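Local coordinates for protein ornithine carbamoyltransferase, mitochondrial (Coccidioides immitis, PDB 3SDS) that catalyses transfer of the carbamoyl group from carbamoyl phosphate to L-ornithine, giving L-citrulline and phosphate in arginine biosynthesis, at residues Ser46-Ile51 / Arg334-Ile339; Ser65-Ala70 / Met121-Val126; Val117-Val122 / Lys140-Pro145; Asp203-Ala208 / Glu231-Ala236. All blocks are in the same frame, centred on the assembly; numbering follows the deposited sequence.

Interaction 1. Residues Ser46-Ile51 / Arg334-Ile339; sequences SYKKTI and RLWAAI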
loop_
_atom_site.group_PDB
_atom_site.type_symbol
_atom_site.label_atom_id
_atom_site.label_comp_id
_atom_site.label_asym_id
_atom_site.label_seq_id
_atom_site.Cartn_x
_atom_site.Cartn_y
_atom_site.Cartn_z
ATOM N N SER A 46 -2.483 -25.370 14.426
ATOM C CA SER A 46 -1.791 -26.238 13.498
ATOM C C SER A 46 -0.915 -25.454 12.507
ATOM O O SER A 46 0.288 -25.755 12.354
ATOM C CB SER A 46 -2.820 -27.062 12.733
ATOM O OG SER A 46 -2.199 -28.050 11.933
ATOM N N TYR A 47 -1.514 -24.458 11.837
ATOM C CA TYR A 47 -0.797 -23.664 10.837
ATOM C C TYR A 47 0.413 -22.940 11.450
ATOM O O TYR A 47 1.482 -22.825 10.812
ATOM C CB TYR A 47 -1.739 -22.668 10.128
ATOM C CG TYR A 47 -2.913 -23.290 9.368
ATOM C CD1 TYR A 47 -2.802 -24.558 8.754
ATOM C CD2 TYR A 47 -4.123 -22.605 9.237
ATOM C CE1 TYR A 47 -3.884 -25.135 8.061
ATOM C CE2 TYR A 47 -5.213 -23.172 8.540
ATOM C CZ TYR A 47 -5.080 -24.429 7.951
ATOM O OH TYR A 47 -6.146 -24.989 7.266
ATOM N N LYS A 48 0.227 -22.475 12.690
ATOM C CA LYS A 48 1.262 -21.797 13.495
ATOM C C LYS A 48 2.486 -22.685 13.745
ATOM O O LYS A 48 3.634 -22.263 13.573
ATOM C CB LYS A 48 0.649 -21.321 14.831
ATOM C CG LYS A 48 1.658 -20.889 15.902
ATOM C CD LYS A 48 1.009 -20.132 17.048
ATOM C CE LYS A 48 2.077 -19.657 18.034
ATOM N NZ LYS A 48 1.470 -19.198 19.346
ATOM N N LYS A 49 2.234 -23.925 14.139
ATOM C CA LYS A 49 3.314 -24.873 14.419
ATOM C C LYS A 49 4.124 -25.224 13.150
ATOM O O LYS A 49 5.353 -25.283 13.194
ATOM C CB LYS A 49 2.754 -26.120 15.118
ATOM C CG LYS A 49 3.676 -26.699 16.137
ATOM C CD LYS A 49 3.588 -28.216 16.235
ATOM C CE LYS A 49 4.968 -28.763 16.663
ATOM N NZ LYS A 49 4.949 -30.134 17.250
ATOM N N THR A 50 3.430 -25.435 12.030
ATOM C CA THR A 50 4.083 -25.773 10.754
ATOM C C THR A 50 4.927 -24.606 10.231
ATOM O O THR A 50 6.102 -24.803 9.918
ATOM C CB THR A 50 3.051 -26.168 9.629
ATOM O OG1 THR A 50 2.160 -27.196 10.082
ATOM C CG2 THR A 50 3.744 -26.639 8.379
ATOM N N ILE A 51 4.321 -23.410 10.128
ATOM C CA ILE A 51 4.994 -22.215 9.552
ATOM C C ILE A 51 6.199 -21.722 10.416
ATOM O O ILE A 51 7.258 -21.374 9.883
ATOM C CB ILE A 51 3.959 -21.085 9.222
ATOM C CG1 ILE A 51 3.059 -21.525 8.067
ATOM C CG2 ILE A 51 4.633 -19.744 8.865
ATOM C CD1 ILE A 51 1.696 -20.837 7.992
ATOM N N ARG A 334 -2.964 -13.063 16.509
ATOM C CA ARG A 334 -3.839 -12.409 15.544
ATOM C C ARG A 334 -3.499 -12.868 14.120
ATOM O O ARG A 334 -4.399 -13.082 13.276
ATOM C CB ARG A 334 -3.765 -10.885 15.656
ATOM C CG ARG A 334 -4.601 -10.259 16.811
ATOM C CD ARG A 334 -6.120 -10.541 16.685
ATOM N NE ARG A 334 -6.780 -9.761 15.631
ATOM C CZ ARG A 334 -7.154 -8.482 15.774
ATOM N NH1 ARG A 334 -6.921 -7.839 16.919
ATOM N NH2 ARG A 334 -7.745 -7.827 14.770
ATOM N N LEU A 335 -2.199 -13.040 13.862
ATOM C CA LEU A 335 -1.730 -13.462 12.557
ATOM C C LEU A 335 -2.311 -14.829 12.235
ATOM O O LEU A 335 -2.887 -15.020 11.154
ATOM C CB LEU A 335 -0.202 -13.466 12.486
ATOM C CG LEU A 335 0.478 -14.055 11.226
ATOM C CD1 LEU A 335 -0.015 -13.442 9.909
ATOM C CD2 LEU A 335 1.998 -13.989 11.296
ATOM N N TRP A 336 -2.176 -15.759 13.183
ATOM C CA TRP A 336 -2.614 -17.151 13.001
ATOM C C TRP A 336 -4.151 -17.254 12.901
ATOM O O TRP A 336 -4.672 -18.041 12.085
ATOM C CB TRP A 336 -1.982 -18.095 14.053
ATOM C CG TRP A 336 -0.496 -17.758 14.265
ATOM C CD1 TRP A 336 0.083 -17.250 15.409
ATOM C CD2 TRP A 336 0.562 -17.828 13.288
ATOM N NE1 TRP A 336 1.421 -17.027 15.202
ATOM C CE2 TRP A 336 1.739 -17.357 13.911
ATOM C CE3 TRP A 336 0.626 -18.251 11.944
ATOM C CZ2 TRP A 336 2.976 -17.298 13.240
ATOM C CZ3 TRP A 336 1.864 -18.191 11.267
ATOM C CH2 TRP A 336 3.020 -17.719 11.922
ATOM N N ALA A 337 -4.866 -16.418 13.658
ATOM C CA ALA A 337 -6.322 -16.379 13.587
ATOM C C ALA A 337 -6.864 -15.827 12.248
ATOM O O ALA A 337 -7.854 -16.337 11.719
ATOM C CB ALA A 337 -6.869 -15.599 14.750
ATOM N N ALA A 338 -6.208 -14.812 11.684
ATOM C CA ALA A 338 -6.588 -14.315 10.353
ATOM C C ALA A 338 -6.414 -15.347 9.236
ATOM O O ALA A 338 -7.267 -15.422 8.327
ATOM C CB ALA A 338 -5.845 -13.045 10.010
ATOM N N ILE A 339 -5.333 -16.137 9.291
ATOM C CA ILE A 339 -5.089 -17.156 8.262
ATOM C C ILE A 339 -6.242 -18.158 8.286
ATOM O O ILE A 339 -6.818 -18.514 7.237
ATOM C CB ILE A 339 -3.714 -17.899 8.433
ATOM C CG1 ILE A 339 -2.515 -16.979 8.095
ATOM C CG2 ILE A 339 -3.679 -19.218 7.585
ATOM C CD1 ILE A 339 -1.119 -17.558 8.456
#
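Lys-48 lays its aliphatic chain across one face of the Trp-336 indole, and this is the dense part of the contact. CG stands anti to the backbone N (chi1 167°) and the chain beyond it is extended, which carries the methylenes over the five-membered ring. Lys-48 CB lies 3.8 Å from Trp-336 CG, while Lys-48 CD reaches 3.8 Å from the centroid of that ring, 27° off its normal, in a CH-pi contact. On the opposite face, CD2 of Leu-335 sits 3.9 Å above the plane, so the indole is layered between two aliphatic groups. The far rim of the indole meets Ile-51 edge-on, CG2 to CZ3 of Trp-336 at 4.0 Å. Packing is sparser beyond it, where Ile-51 CD1 approaches Ile-339 CD1 at 4.3 Å; Lys-48 and Ile-51 keep some exposure to solvent. Separately, the buried Tyr-47 and Ile-339 touch at one point, CD2 obliquely to CG2 at 3.8 Å. The axes of the two segments cross at 115°, joining helix 34-51 of the carbamoyl phosphate domain to helix 327-347, which also carries Arg-334, a residue that probably binds carbamoyl phosphate, as in related enzymes. Polar ends are satisfied elsewhere: Lys-48 NZ by Glu-168 and Asn-333, Trp-336 NE1 by Glu-332, Tyr-47 OH by Glu-343. With no hydrogen bond between the segments, the contact is apolar, and the ring receives the lysine's methylenes while its charge is met by a carboxylate.

Interaction 2. Residues Ser65-Ala70 / Met121-Val126; sequences SGKTVA and MVSCIV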
loop_
_atom_site.group_PDB
_atom_site.type_symbol
_atom_site.label_atom_id
_atom_site.label_comp_id
_atom_site.label_asym_id
_atom_site.label_seq_id
_atom_site.Cartn_x
_atom_site.Cartn_y
_atom_site.Cartn_z
ATOM N N SER A 65 -3.797 -16.768 -4.867
ATOM C CA SER A 65 -2.984 -16.064 -5.851
ATOM C C SER A 65 -3.816 -15.527 -7.031
ATOM O O SER A 65 -4.776 -16.150 -7.469
ATOM C CB SER A 65 -1.850 -16.956 -6.337
ATOM O OG SER A 65 -2.398 -18.014 -7.102
ATOM N N GLY A 66 -3.429 -14.368 -7.546
ATOM C CA GLY A 66 -4.247 -13.645 -8.507
ATOM C C GLY A 66 -5.338 -12.808 -7.840
ATOM O O GLY A 66 -5.981 -11.992 -8.518
ATOM N N LYS A 67 -5.538 -12.973 -6.524
ATOM C CA LYS A 67 -6.690 -12.390 -5.846
ATOM C C LYS A 67 -6.413 -11.242 -4.886
ATOM O O LYS A 67 -5.379 -11.213 -4.203
ATOM C CB LYS A 67 -7.501 -13.468 -5.152
ATOM C CG LYS A 67 -7.843 -14.584 -6.094
ATOM C CD LYS A 67 -8.998 -15.444 -5.652
ATOM C CE LYS A 67 -9.332 -16.386 -6.795
ATOM N NZ LYS A 67 -9.978 -17.592 -6.279
ATOM N N THR A 68 -7.348 -10.288 -4.849
ATOM C CA THR A 68 -7.245 -9.106 -3.984
ATOM C C THR A 68 -8.214 -9.180 -2.809
ATOM O O THR A 68 -9.388 -9.569 -2.982
ATOM C CB THR A 68 -7.565 -7.840 -4.777
ATOM O OG1 THR A 68 -6.735 -7.803 -5.941
ATOM C CG2 THR A 68 -7.334 -6.592 -3.938
ATOM N N VAL A 69 -7.728 -8.811 -1.627
ATOM C CA VAL A 69 -8.601 -8.618 -0.468
ATOM C C VAL A 69 -8.633 -7.124 -0.119
ATOM O O VAL A 69 -7.580 -6.510 0.095
ATOM C CB VAL A 69 -8.110 -9.447 0.735
ATOM C CG1 VAL A 69 -8.915 -9.126 2.009
ATOM C CG2 VAL A 69 -8.163 -10.920 0.419
ATOM N N ALA A 70 -9.819 -6.526 -0.066
ATOM C CA ALA A 70 -9.908 -5.099 0.303
ATOM C C ALA A 70 -10.045 -4.887 1.813
ATOM O O ALA A 70 -10.897 -5.502 2.465
ATOM C CB ALA A 70 -11.051 -4.416 -0.434
ATOM N N MET A 121 -15.116 -6.314 -7.837
ATOM C CA MET A 121 -13.709 -6.323 -8.327
ATOM C C MET A 121 -12.708 -6.858 -7.280
ATOM O O MET A 121 -11.502 -6.748 -7.471
ATOM C CB MET A 121 -13.264 -4.936 -8.875
ATOM C CG MET A 121 -14.147 -4.320 -9.984
ATOM S SD MET A 121 -13.604 -2.686 -10.642
ATOM C CE MET A 121 -14.109 -1.514 -9.390
ATOM N N VAL A 122 -13.202 -7.443 -6.186
ATOM C CA VAL A 122 -12.334 -8.107 -5.190
ATOM C C VAL A 122 -12.904 -9.464 -4.779
ATOM O O VAL A 122 -14.063 -9.788 -5.111
ATOM C CB VAL A 122 -12.078 -7.225 -3.903
ATOM C CG1 VAL A 122 -11.646 -5.792 -4.276
ATOM C CG2 VAL A 122 -13.285 -7.197 -2.991
ATOM N N SER A 123 -12.114 -10.246 -4.043
ATOM C CA SER A 123 -12.579 -11.543 -3.541
ATOM C C SER A 123 -13.062 -11.557 -2.079
ATOM O O SER A 123 -13.729 -12.526 -1.651
ATOM C CB SER A 123 -11.489 -12.579 -3.722
ATOM O OG SER A 123 -11.092 -12.605 -5.081
ATOM N N CYS A 124 -12.718 -10.510 -1.317
ATOM C CA CYS A 124 -13.132 -10.394 0.076
ATOM C C CYS A 124 -13.046 -8.961 0.562
ATOM O O CYS A 124 -12.227 -8.189 0.084
ATOM C CB CYS A 124 -12.262 -11.296 0.968
ATOM S SG CYS A 124 -12.592 -11.164 2.762
ATOM N N ILE A 125 -13.884 -8.609 1.531
ATOM C CA ILE A 125 -13.727 -7.336 2.256
ATOM C C ILE A 125 -13.534 -7.562 3.751
ATOM O O ILE A 125 -14.368 -8.202 4.397
ATOM C CB ILE A 125 -14.909 -6.368 2.042
ATOM C CG1 ILE A 125 -15.199 -6.191 0.543
ATOM C CG2 ILE A 125 -14.608 -5.033 2.704
ATOM C CD1 ILE A 125 -16.543 -5.564 0.221
ATOM N N VAL A 126 -12.419 -7.061 4.282
ATOM C CA VAL A 126 -12.218 -6.955 5.726
ATOM C C VAL A 126 -12.497 -5.499 6.116
ATOM O O VAL A 126 -11.786 -4.582 5.678
ATOM C CB VAL A 126 -10.788 -7.340 6.144
ATOM C CG1 VAL A 126 -10.636 -7.248 7.662
ATOM C CG2 VAL A 126 -10.424 -8.735 5.648
HETATM O O HOH W 1 -9.528 -10.795 -6.387
#
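CG1 of Val-69, anti to the backbone N (chi1 173°), reaches CB of Cys-124 at 4.1 Å and CG2 of Val-126 at 4.0 Å, forming the apolar centre on one face of the sheet. On the other face, CB of Ala-70 meets CG1 of Val-122 at 4.1 Å. Between these faces, Ala-70 is held through both its N and its O, the pattern of a parallel pair: its N donates to Cys-124 O (2.9 Å), and its O accepts from Val-126 N (2.8 Å). Further out, Ser-123 N donates to Thr-68 O almost in line with the carbonyl (3.0 Å). The polar edge is completed by a water that accepts from Thr-68 N at 2.7 Å and also hydrogen-bonds Ser-123 OG, linking the Thr-68 backbone to the Ser-123 side chain; the methylenes of Lys-67 pass beside that hydroxyl. These are the two inner strands of the four-stranded parallel sheet of the carbamoyl phosphate domain. Strand 94-98 flanks the first through backbone bonds of Val-69 to His-94 and Met-96, and strand 146-148 flanks the second through Ile-125 and Ile-147. Thr-68 packs on Gly-86, in helix 78-90 of the third subunit of the trimer.

Interaction 3. Residues Val117-Val122 / Lys140-Pro145; sequences VISSMV and KHSSVP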
loop_
_atom_site.group_PDB
_atom_site.type_symbol
_atom_site.label_atom_id
_atom_site.label_comp_id
_atom_site.label_asym_id
_atom_site.label_seq_id
_atom_site.Cartn_x
_atom_site.Cartn_y
_atom_site.Cartn_z
ATOM N N VAL A 117 -20.191 -2.029 -6.141
ATOM C CA VAL A 117 -19.022 -1.736 -6.992
ATOM C C VAL A 117 -17.690 -2.339 -6.524
ATOM O O VAL A 117 -17.006 -3.008 -7.301
ATOM C CB VAL A 117 -18.869 -0.203 -7.218
ATOM C CG1 VAL A 117 -17.613 0.121 -8.047
ATOM C CG2 VAL A 117 -20.102 0.340 -7.916
ATOM N N ILE A 118 -17.311 -2.095 -5.273
ATOM C CA ILE A 118 -16.049 -2.639 -4.739
ATOM C C ILE A 118 -16.074 -4.158 -4.703
ATOM O O ILE A 118 -15.111 -4.798 -5.142
ATOM C CB ILE A 118 -15.670 -2.054 -3.341
ATOM C CG1 ILE A 118 -15.446 -0.541 -3.464
ATOM C CG2 ILE A 118 -14.412 -2.706 -2.791
ATOM C CD1 ILE A 118 -14.822 0.134 -2.243
ATOM N N SER A 119 -17.180 -4.729 -4.220
ATOM C CA SER A 119 -17.297 -6.188 -4.106
ATOM C C SER A 119 -17.239 -6.918 -5.459
ATOM O O SER A 119 -16.908 -8.111 -5.510
ATOM C CB SER A 119 -18.544 -6.605 -3.301
ATOM O OG SER A 119 -19.726 -6.463 -4.044
ATOM N N SER A 120 -17.541 -6.211 -6.549
ATOM C CA SER A 120 -17.515 -6.842 -7.856
ATOM C C SER A 120 -16.098 -6.980 -8.453
ATOM O O SER A 120 -15.902 -7.699 -9.447
ATOM C CB SER A 120 -18.506 -6.167 -8.821
ATOM O OG SER A 120 -18.121 -4.852 -9.176
ATOM N N MET A 121 -15.116 -6.314 -7.837
ATOM C CA MET A 121 -13.709 -6.323 -8.327
ATOM C C MET A 121 -12.708 -6.858 -7.280
ATOM O O MET A 121 -11.502 -6.748 -7.471
ATOM C CB MET A 121 -13.264 -4.936 -8.875
ATOM C CG MET A 121 -14.147 -4.320 -9.984
ATOM S SD MET A 121 -13.604 -2.686 -10.642
ATOM C CE MET A 121 -14.109 -1.514 -9.390
ATOM N N VAL A 122 -13.202 -7.443 -6.186
ATOM C CA VAL A 122 -12.334 -8.107 -5.190
ATOM C C VAL A 122 -12.904 -9.464 -4.779
ATOM O O VAL A 122 -14.063 -9.788 -5.111
ATOM C CB VAL A 122 -12.078 -7.225 -3.903
ATOM C CG1 VAL A 122 -11.646 -5.792 -4.276
ATOM C CG2 VAL A 122 -13.285 -7.197 -2.991
ATOM N N LYS A 140 -25.008 -6.704 3.422
ATOM C CA LYS A 140 -26.288 -7.034 2.805
ATOM C C LYS A 140 -26.181 -6.972 1.288
ATOM O O LYS A 140 -26.768 -7.784 0.591
ATOM C CB LYS A 140 -27.403 -6.108 3.309
ATOM C CG LYS A 140 -28.829 -6.622 3.060
ATOM C CD LYS A 140 -29.850 -5.463 3.013
ATOM C CE LYS A 140 -31.297 -5.926 2.681
ATOM N NZ LYS A 140 -32.068 -6.338 3.917
ATOM N N HIS A 141 -25.397 -6.032 0.783
ATOM C CA HIS A 141 -25.277 -5.851 -0.663
ATOM C C HIS A 141 -23.928 -6.256 -1.291
ATOM O O HIS A 141 -23.723 -6.075 -2.484
ATOM C CB HIS A 141 -25.651 -4.412 -1.028
ATOM C CG HIS A 141 -26.957 -3.965 -0.439
ATOM N ND1 HIS A 141 -27.032 -3.147 0.671
ATOM C CD2 HIS A 141 -28.237 -4.237 -0.794
ATOM C CE1 HIS A 141 -28.302 -2.922 0.966
ATOM N NE2 HIS A 141 -29.052 -3.570 0.091
ATOM N N SER A 142 -23.015 -6.791 -0.493
ATOM C CA SER A 142 -21.757 -7.307 -1.016
ATOM C C SER A 142 -21.975 -8.656 -1.708
ATOM O O SER A 142 -22.697 -9.511 -1.188
ATOM C CB SER A 142 -20.738 -7.482 0.121
ATOM O OG SER A 142 -19.632 -8.265 -0.287
ATOM N N SER A 143 -21.329 -8.866 -2.852
ATOM C CA SER A 143 -21.380 -10.172 -3.500
ATOM C C SER A 143 -20.234 -11.103 -3.096
ATOM O O SER A 143 -20.131 -12.216 -3.621
ATOM C CB SER A 143 -21.453 -10.035 -5.011
ATOM O OG SER A 143 -20.330 -9.334 -5.474
ATOM N N VAL A 144 -19.369 -10.666 -2.184
ATOM C CA VAL A 144 -18.269 -11.518 -1.695
ATOM C C VAL A 144 -18.269 -11.551 -0.152
ATOM O O VAL A 144 -18.829 -10.659 0.486
ATOM C CB VAL A 144 -16.880 -11.089 -2.253
ATOM C CG1 VAL A 144 -16.935 -10.897 -3.769
ATOM C CG2 VAL A 144 -16.353 -9.823 -1.546
ATOM N N PRO A 145 -17.668 -12.594 0.455
ATOM C CA PRO A 145 -17.714 -12.678 1.927
ATOM C C PRO A 145 -17.161 -11.409 2.628
ATOM O O PRO A 145 -16.088 -10.920 2.245
ATOM C CB PRO A 145 -16.813 -13.882 2.246
ATOM C CG PRO A 145 -16.632 -14.611 0.991
ATOM C CD PRO A 145 -17.000 -13.755 -0.162
#
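Ser-119 and Ser-142 bring their backbones within 5.5 Å, CA to CA, where the C-terminal part of helix 111-119 faces the loop leaving helix 132-141. That loop completes a beta-alpha-beta crossover, in which helix 132-141 connects the adjacent parallel strands 124-128 and 146-148. The Ser-119 hydroxyl is the polar hub. With chi1 at 75° its OG lies between the backbone N and the carbonyl carbon, and it accepts an almost straight bond from Ser-143 N (3.1 Å, 176°) and a longer one from Ser-143 OG at 3.3 Å. Its own single proton is turned back into the helix, with Ser-115 O as the strongest partner and Val-116 O as a second acceptor that would share it or alternate. Next along the loop, Val-144 supplies the apolar part: its CG1 lies beside the carbonyl oxygens of Ser-119 and Val-122, and its CG2 meets CG2 of Val-122 at 4.3 Å. The helix-end side also takes part in the trimer, since Ser-120 packs on Glu-332 of the third subunit and Met-121 on Leu-335 of the same subunit. Across the contact, Ser-142 OG sits 3.6 Å from Ser-119 CB and donates, within the carbonyl plane and onto a lone pair, to Val-144 O at 2.6 Å.

Interaction 4. Residues Asp203-Ala208 / Glu231-Ala236; sequences DLAIAA and ELIQKA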
loop_
_atom_site.group_PDB
_atom_site.type_symbol
_atom_site.label_atom_id
_atom_site.label_comp_id
_atom_site.label_asym_id
_atom_site.label_seq_id
_atom_site.Cartn_x
_atom_site.Cartn_y
_atom_site.Cartn_z
ATOM N N ASP A 203 -17.891 -10.569 22.512
ATOM C CA ASP A 203 -17.592 -11.769 21.712
ATOM C C ASP A 203 -16.859 -12.850 22.506
ATOM O O ASP A 203 -17.144 -14.051 22.334
ATOM C CB ASP A 203 -16.796 -11.435 20.457
ATOM C CG ASP A 203 -17.661 -11.329 19.202
ATOM O OD1 ASP A 203 -18.548 -12.174 18.950
ATOM O OD2 ASP A 203 -17.413 -10.381 18.435
ATOM N N LEU A 204 -15.931 -12.431 23.369
ATOM C CA LEU A 204 -15.232 -13.355 24.263
ATOM C C LEU A 204 -16.251 -14.143 25.110
ATOM O O LEU A 204 -16.204 -15.395 25.166
ATOM C CB LEU A 204 -14.240 -12.589 25.149
ATOM C CG LEU A 204 -13.423 -13.263 26.263
ATOM C CD1 LEU A 204 -12.651 -14.467 25.756
ATOM C CD2 LEU A 204 -12.448 -12.259 26.903
ATOM N N ALA A 205 -17.185 -13.409 25.733
ATOM C CA ALA A 205 -18.299 -14.009 26.493
ATOM C C ALA A 205 -19.086 -15.062 25.697
ATOM O O ALA A 205 -19.331 -16.154 26.212
ATOM C CB ALA A 205 -19.253 -12.923 27.029
ATOM N N ILE A 206 -19.483 -14.723 24.466
ATOM C CA ILE A 206 -20.244 -15.643 23.593
ATOM C C ILE A 206 -19.434 -16.924 23.269
ATOM O O ILE A 206 -19.980 -18.030 23.227
ATOM C CB ILE A 206 -20.726 -14.922 22.266
ATOM C CG1 ILE A 206 -21.717 -13.791 22.578
ATOM C CG2 ILE A 206 -21.350 -15.911 21.275
ATOM C CD1 ILE A 206 -22.083 -12.918 21.377
ATOM N N ALA A 207 -18.129 -16.753 23.045
ATOM C CA ALA A 207 -17.220 -17.867 22.797
ATOM C C ALA A 207 -17.087 -18.756 24.036
ATOM O O ALA A 207 -17.374 -19.959 23.979
ATOM C CB ALA A 207 -15.865 -17.351 22.347
ATOM N N ALA A 208 -16.681 -18.162 25.156
ATOM C CA ALA A 208 -16.579 -18.894 26.423
ATOM C C ALA A 208 -17.824 -19.747 26.770
ATOM O O ALA A 208 -17.696 -20.883 27.263
ATOM C CB ALA A 208 -16.256 -17.929 27.553
ATOM N N GLU A 231 -28.762 -11.140 25.925
ATOM C CA GLU A 231 -29.670 -11.960 25.124
ATOM C C GLU A 231 -28.972 -12.927 24.149
ATOM O O GLU A 231 -29.434 -14.052 23.959
ATOM C CB GLU A 231 -30.638 -11.062 24.361
ATOM C CG GLU A 231 -31.859 -11.805 23.843
ATOM C CD GLU A 231 -32.480 -11.185 22.591
ATOM O OE1 GLU A 231 -31.743 -10.591 21.754
ATOM O OE2 GLU A 231 -33.722 -11.322 22.438
ATOM N N LEU A 232 -27.878 -12.484 23.526
ATOM C CA LEU A 232 -27.103 -13.331 22.613
ATOM C C LEU A 232 -26.292 -14.398 23.364
ATOM O O LEU A 232 -26.087 -15.509 22.858
ATOM C CB LEU A 232 -26.169 -12.495 21.734
ATOM C CG LEU A 232 -26.783 -11.603 20.656
ATOM C CD1 LEU A 232 -25.761 -10.646 20.111
ATOM C CD2 LEU A 232 -27.376 -12.416 19.521
ATOM N N ILE A 233 -25.836 -14.061 24.572
ATOM C CA ILE A 233 -25.109 -15.011 25.398
ATOM C C ILE A 233 -26.042 -16.141 25.799
ATOM O O ILE A 233 -25.707 -17.322 25.695
ATOM C CB ILE A 233 -24.545 -14.343 26.648
ATOM C CG1 ILE A 233 -23.436 -13.365 26.254
ATOM C CG2 ILE A 233 -24.014 -15.410 27.621
ATOM C CD1 ILE A 233 -23.194 -12.256 27.235
ATOM N N GLN A 234 -27.229 -15.757 26.241
ATOM C CA GLN A 234 -28.234 -16.707 26.664
ATOM C C GLN A 234 -28.627 -17.611 25.486
ATOM O O GLN A 234 -28.678 -18.825 25.653
ATOM C CB GLN A 234 -29.427 -15.969 27.287
ATOM C CG GLN A 234 -30.286 -16.815 28.218
ATOM C CD GLN A 234 -29.703 -17.010 29.616
ATOM O OE1 GLN A 234 -28.890 -16.211 30.089
ATOM N NE2 GLN A 234 -30.131 -18.084 30.285
ATOM N N LYS A 235 -28.847 -17.037 24.298
ATOM C CA LYS A 235 -29.195 -17.840 23.094
ATOM C C LYS A 235 -28.087 -18.813 22.686
ATOM O O LYS A 235 -28.363 -19.913 22.177
ATOM C CB LYS A 235 -29.568 -16.956 21.895
ATOM N N ALA A 236 -26.839 -18.399 22.919
ATOM C CA ALA A 236 -25.672 -19.248 22.704
ATOM C C ALA A 236 -25.642 -20.488 23.618
ATOM O O ALA A 236 -24.966 -21.474 23.304
ATOM C CB ALA A 236 -24.393 -18.435 22.840
#
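Ile-206 reaches across to helix 227-237 and touches three of its residues. From CB the side chain divides: CG2 goes to Ala-236, whose CB it meets at 4.3 Å, while CG1, anti to the carbonyl carbon (chi1 -64°), turns to Ile-233 and lies 4.1 Å from that residue's CG1. The chain then runs on extended to its tip, where CD1 rests 4.1 Å from CB of Leu-232. A single isoleucine thus spans a full turn of the facing helix, its branches fitted against Leu-232, Ile-233 and Ala-236. The axes of the two segments run nearly parallel, 9.1 Å apart and inclined by only 16°, as expected for successive helices of a Rossmann-like alpha/beta domain: helix 199-210 follows strand 190-194, and helix 227-237 follows the adjacent strand 214-218 in the ornithine-binding domain. Beside Ile-206, the small Ala-205 admits the end of Ile-233, whose CD1 comes to 4.0 Å from Ala-205 CB. Nearby on helix 199-210, Asp-203 accepts through OD2 from the backbone N of His-155, which probably binds carbamoyl phosphate, and through OD1 from Ile-29 N. Leu-232 also packs on Phe-154.

Overall arrangement
Following the chain from the N terminus, helix 34-51 opens the longest loop, which interaction 1 closes only when helix 327-347 returns; the other three contacts all fall within that span. Interaction 2 pairs strand 68-73 with strand 124-128. Interaction 3 begins on the stretch where interaction 2 ends, sharing Met-121 and Val-122, and the two touch, with centres 9 Å apart. Both also contact the third subunit. Interaction 4 comes later, in series, within the ornithine-binding domain, its centre 29 Å from interaction 3. Interactions 2 and 3 organise the carbamoyl phosphate domain, interaction 4 the second domain, and interaction 1 ties helix 34-51 of the first domain to helix 327-347 near the C terminus.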